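PDB 3IOS: disulfide bond forming protein (DsbF) from Mycobacterium tuberculosis, which probably oxidises reduced, unfolded secreted proteins to form their disulfide bonds, as a thioredoxin-fold thiol oxidase. Local coordinates for residues H30-H33 and G34-L38. Numbering follows the deposited sequence.
Sequences HDFH and GESLL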
ATOM      1  N   HIS A  30      14.218   2.195   6.279  1.00 28.27           N
ATOM      2  CA  HIS A  30      14.118   3.645   6.115  1.00 27.57           C
ATOM      3  C   HIS A  30      12.896   4.229   6.820  1.00 26.66           C
ATOM      4  O   HIS A  30      11.913   3.528   7.061  1.00 27.57           O
ATOM      5  CB  HIS A  30      14.063   4.001   4.626  1.00 29.15           C
ATOM      6  CG  HIS A  30      15.289   3.609   3.862  1.00 33.28           C
ATOM      7  ND1 HIS A  30      16.517   4.197   4.069  1.00 35.32           N
ATOM      8  CD2 HIS A  30      15.477   2.675   2.898  1.00 34.73           C
ATOM      9  CE1 HIS A  30      17.409   3.645   3.266  1.00 35.77           C
ATOM     10  NE2 HIS A  30      16.804   2.718   2.545  1.00 35.79           N
ATOM     11  N   ASP A  31      12.962   5.512   7.166  1.00 24.43           N
ATOM     12  CA  ASP A  31      11.828   6.167   7.813  1.00 23.01           C
ATOM     13  C   ASP A  31      10.869   6.623   6.721  1.00 20.36           C
ATOM     14  O   ASP A  31      11.298   7.094   5.671  1.00 22.80           O
ATOM     15  CB  ASP A  31      12.286   7.386   8.621  1.00 24.54           C
ATOM     16  CG  ASP A  31      13.047   7.006   9.875  1.00 27.35           C
ATOM     17  OD1 ASP A  31      12.461   6.337  10.752  1.00 30.19           O
ATOM     18  OD2 ASP A  31      14.231   7.380   9.984  1.00 28.76           O
ATOM     19  N   PHE A  32       9.571   6.481   6.971  1.00 18.91           N
ATOM     20  CA  PHE A  32       8.557   6.885   6.001  1.00 19.33           C
ATOM     21  C   PHE A  32       7.524   7.796   6.649  1.00 18.18           C
ATOM     22  O   PHE A  32       7.045   7.528   7.751  1.00 18.20           O
ATOM     23  CB  PHE A  32       7.841   5.659   5.424  1.00 20.48           C
ATOM     24  CG  PHE A  32       6.726   6.006   4.473  1.00 19.04           C
ATOM     25  CD1 PHE A  32       6.989   6.241   3.126  1.00 20.56           C
ATOM     26  CD2 PHE A  32       5.422   6.147   4.936  1.00 17.92           C
ATOM     27  CE1 PHE A  32       5.960   6.612   2.252  1.00 20.12           C
ATOM     28  CE2 PHE A  32       4.390   6.518   4.073  1.00 17.67           C
ATOM     29  CZ  PHE A  32       4.664   6.751   2.726  1.00 19.03           C
ATOM     30  N   HIS A  33       7.168   8.863   5.946  1.00 17.91           N
ATOM     31  CA  HIS A  33       6.186   9.807   6.447  1.00 17.64           C
ATOM     32  C   HIS A  33       4.978   9.851   5.531  1.00 15.65           C
ATOM     33  O   HIS A  33       5.112  10.091   4.332  1.00 17.43           O
ATOM     34  CB  HIS A  33       6.814  11.197   6.548  1.00 18.34           C
ATOM     35  CG  HIS A  33       7.951  11.267   7.516  1.00 17.99           C
ATOM     36  ND1 HIS A  33       7.766  11.232   8.882  1.00 20.53           N
ATOM     37  CD2 HIS A  33       9.288  11.328   7.317  1.00 20.22           C
ATOM     38  CE1 HIS A  33       8.942  11.268   9.482  1.00 20.18           C
ATOM     39  NE2 HIS A  33       9.882  11.327   8.556  1.00 19.18           N
ATOM     40  N   GLY A  34       3.797   9.618   6.093  1.00 15.61           N
ATOM     41  CA  GLY A  34       2.595   9.654   5.285  1.00 14.05           C
ATOM     42  C   GLY A  34       2.414  10.990   4.587  1.00 14.76           C
ATOM     43  O   GLY A  34       1.866  11.065   3.485  1.00 12.70           O
ATOM     44  N   GLU A  35       2.885  12.057   5.220  1.00 14.50           N
ATOM     45  CA  GLU A  35       2.736  13.385   4.637  1.00 16.75           C
ATOM     46  C   GLU A  35       3.495  13.539   3.315  1.00 16.71           C
ATOM     47  O   GLU A  35       3.223  14.459   2.537  1.00 15.92           O
ATOM     48  CB  GLU A  35       3.192  14.454   5.636  1.00 17.52           C
ATOM     49  CG  GLU A  35       2.366  14.524   6.926  1.00 18.37           C
ATOM     50  CD  GLU A  35       2.877  13.610   8.034  1.00 19.38           C
ATOM     51  OE1 GLU A  35       2.439  13.785   9.194  1.00 19.94           O
ATOM     52  OE2 GLU A  35       3.710  12.720   7.759  1.00 18.52           O
ATOM     53  N   SER A  36       4.439  12.640   3.058  1.00 17.02           N
ATOM     54  CA  SER A  36       5.215  12.690   1.825  1.00 18.08           C
ATOM     55  C   SER A  36       4.333  12.342   0.626  1.00 17.29           C
ATOM     56  O   SER A  36       4.749  12.493  -0.524  1.00 17.87           O
ATOM     57  CB  SER A  36       6.400  11.719   1.894  1.00 19.94           C
ATOM     58  OG  SER A  36       5.960  10.374   1.850  1.00 23.83           O
ATOM     59  N   LEU A  37       3.116  11.876   0.896  1.00 15.98           N
ATOM     60  CA  LEU A  37       2.188  11.521  -0.174  1.00 15.54           C
ATOM     61  C   LEU A  37       1.277  12.682  -0.562  1.00 15.93           C
ATOM     62  O   LEU A  37       0.584  12.615  -1.574  1.00 19.99           O
ATOM     63  CB  LEU A  37       1.317  10.327   0.241  1.00 14.11           C
ATOM     64  CG  LEU A  37       2.033   9.038   0.635  1.00 16.07           C
ATOM     65  CD1 LEU A  37       0.995   7.994   0.995  1.00 14.07           C
ATOM     66  CD2 LEU A  37       2.919   8.540  -0.500  1.00 15.62           C
ATOM     67  N   LEU A  38       1.272  13.744   0.236  1.00 16.59           N
ATOM     68  CA  LEU A  38       0.422  14.898  -0.057  1.00 17.49           C
ATOM     69  C   LEU A  38       0.828  15.619  -1.341  1.00 18.93           C
ATOM     70  O   LEU A  38       2.004  15.922  -1.551  1.00 20.48           O
ATOM     71  CB  LEU A  38       0.447  15.900   1.099  1.00 18.78           C
ATOM     72  CG  LEU A  38      -0.487  17.099   0.912  1.00 19.22           C
ATOM     73  CD1 LEU A  38      -1.930  16.612   0.898  1.00 21.25           C
ATOM     74  CD2 LEU A  38      -0.274  18.113   2.015  1.00 21.19           C
TER
HETATM   75  O   HOH W   1       5.033  11.446   9.715  1.00 24.31           O
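Ser-36 reaches back to His-33 with both its hydroxyl and its amide, where the chain leaves strand 31-33 and enters the short 3-10 segment 34-37. Its CB lies 3.2 Å from His-33 O. A chi1 of 70° folds OG back over its own main chain, toward the preceding strand end, and OG donates to His-33 O at 2.6 Å, almost straight along the carbonyl bond (C=O...OG 167°). Ser-36 N donates to the same oxygen at 2.9 Å, but from above the carbonyl plane, so one acceptor is gripped by two donors from one residue. The amide bond is the i-to-i+3 bond of a 3-10 turn, a pattern Leu-37 N continues by bonding to Gly-34 O; the hydroxyl adds a second donor.

OG also lies 3.8 Å from CE1 of Phe-32. That ring, its CG anti to the backbone N (chi1 177°), reaches toward the 3-10 segment: CE2 passes 3.7 Å from Gly-34 N, and CZ, at the ring edge, meets CG of Leu-37, which lies near the ring plane, at 4.1 Å, the two side chains crossing at about a right angle. On the opposite side of the strand from Phe-32, a water at the edge of the His-33 ring and in its plane bridges ND1 to Glu-35 OE2, donating to OE2 at 2.7 Å.

Strand 31-33 pairs antiparallel with strand 23-25 as a two-stranded hairpin; after the 3-10 segment a short loop leads into strand 42-47 of the central thioredoxin-fold sheet. Phe-32 packs on Val-74 of strand 72-77, while Leu-37 rests on Thr-72 of the same strand and on Ala-42 and Leu-44 of strand 42-47.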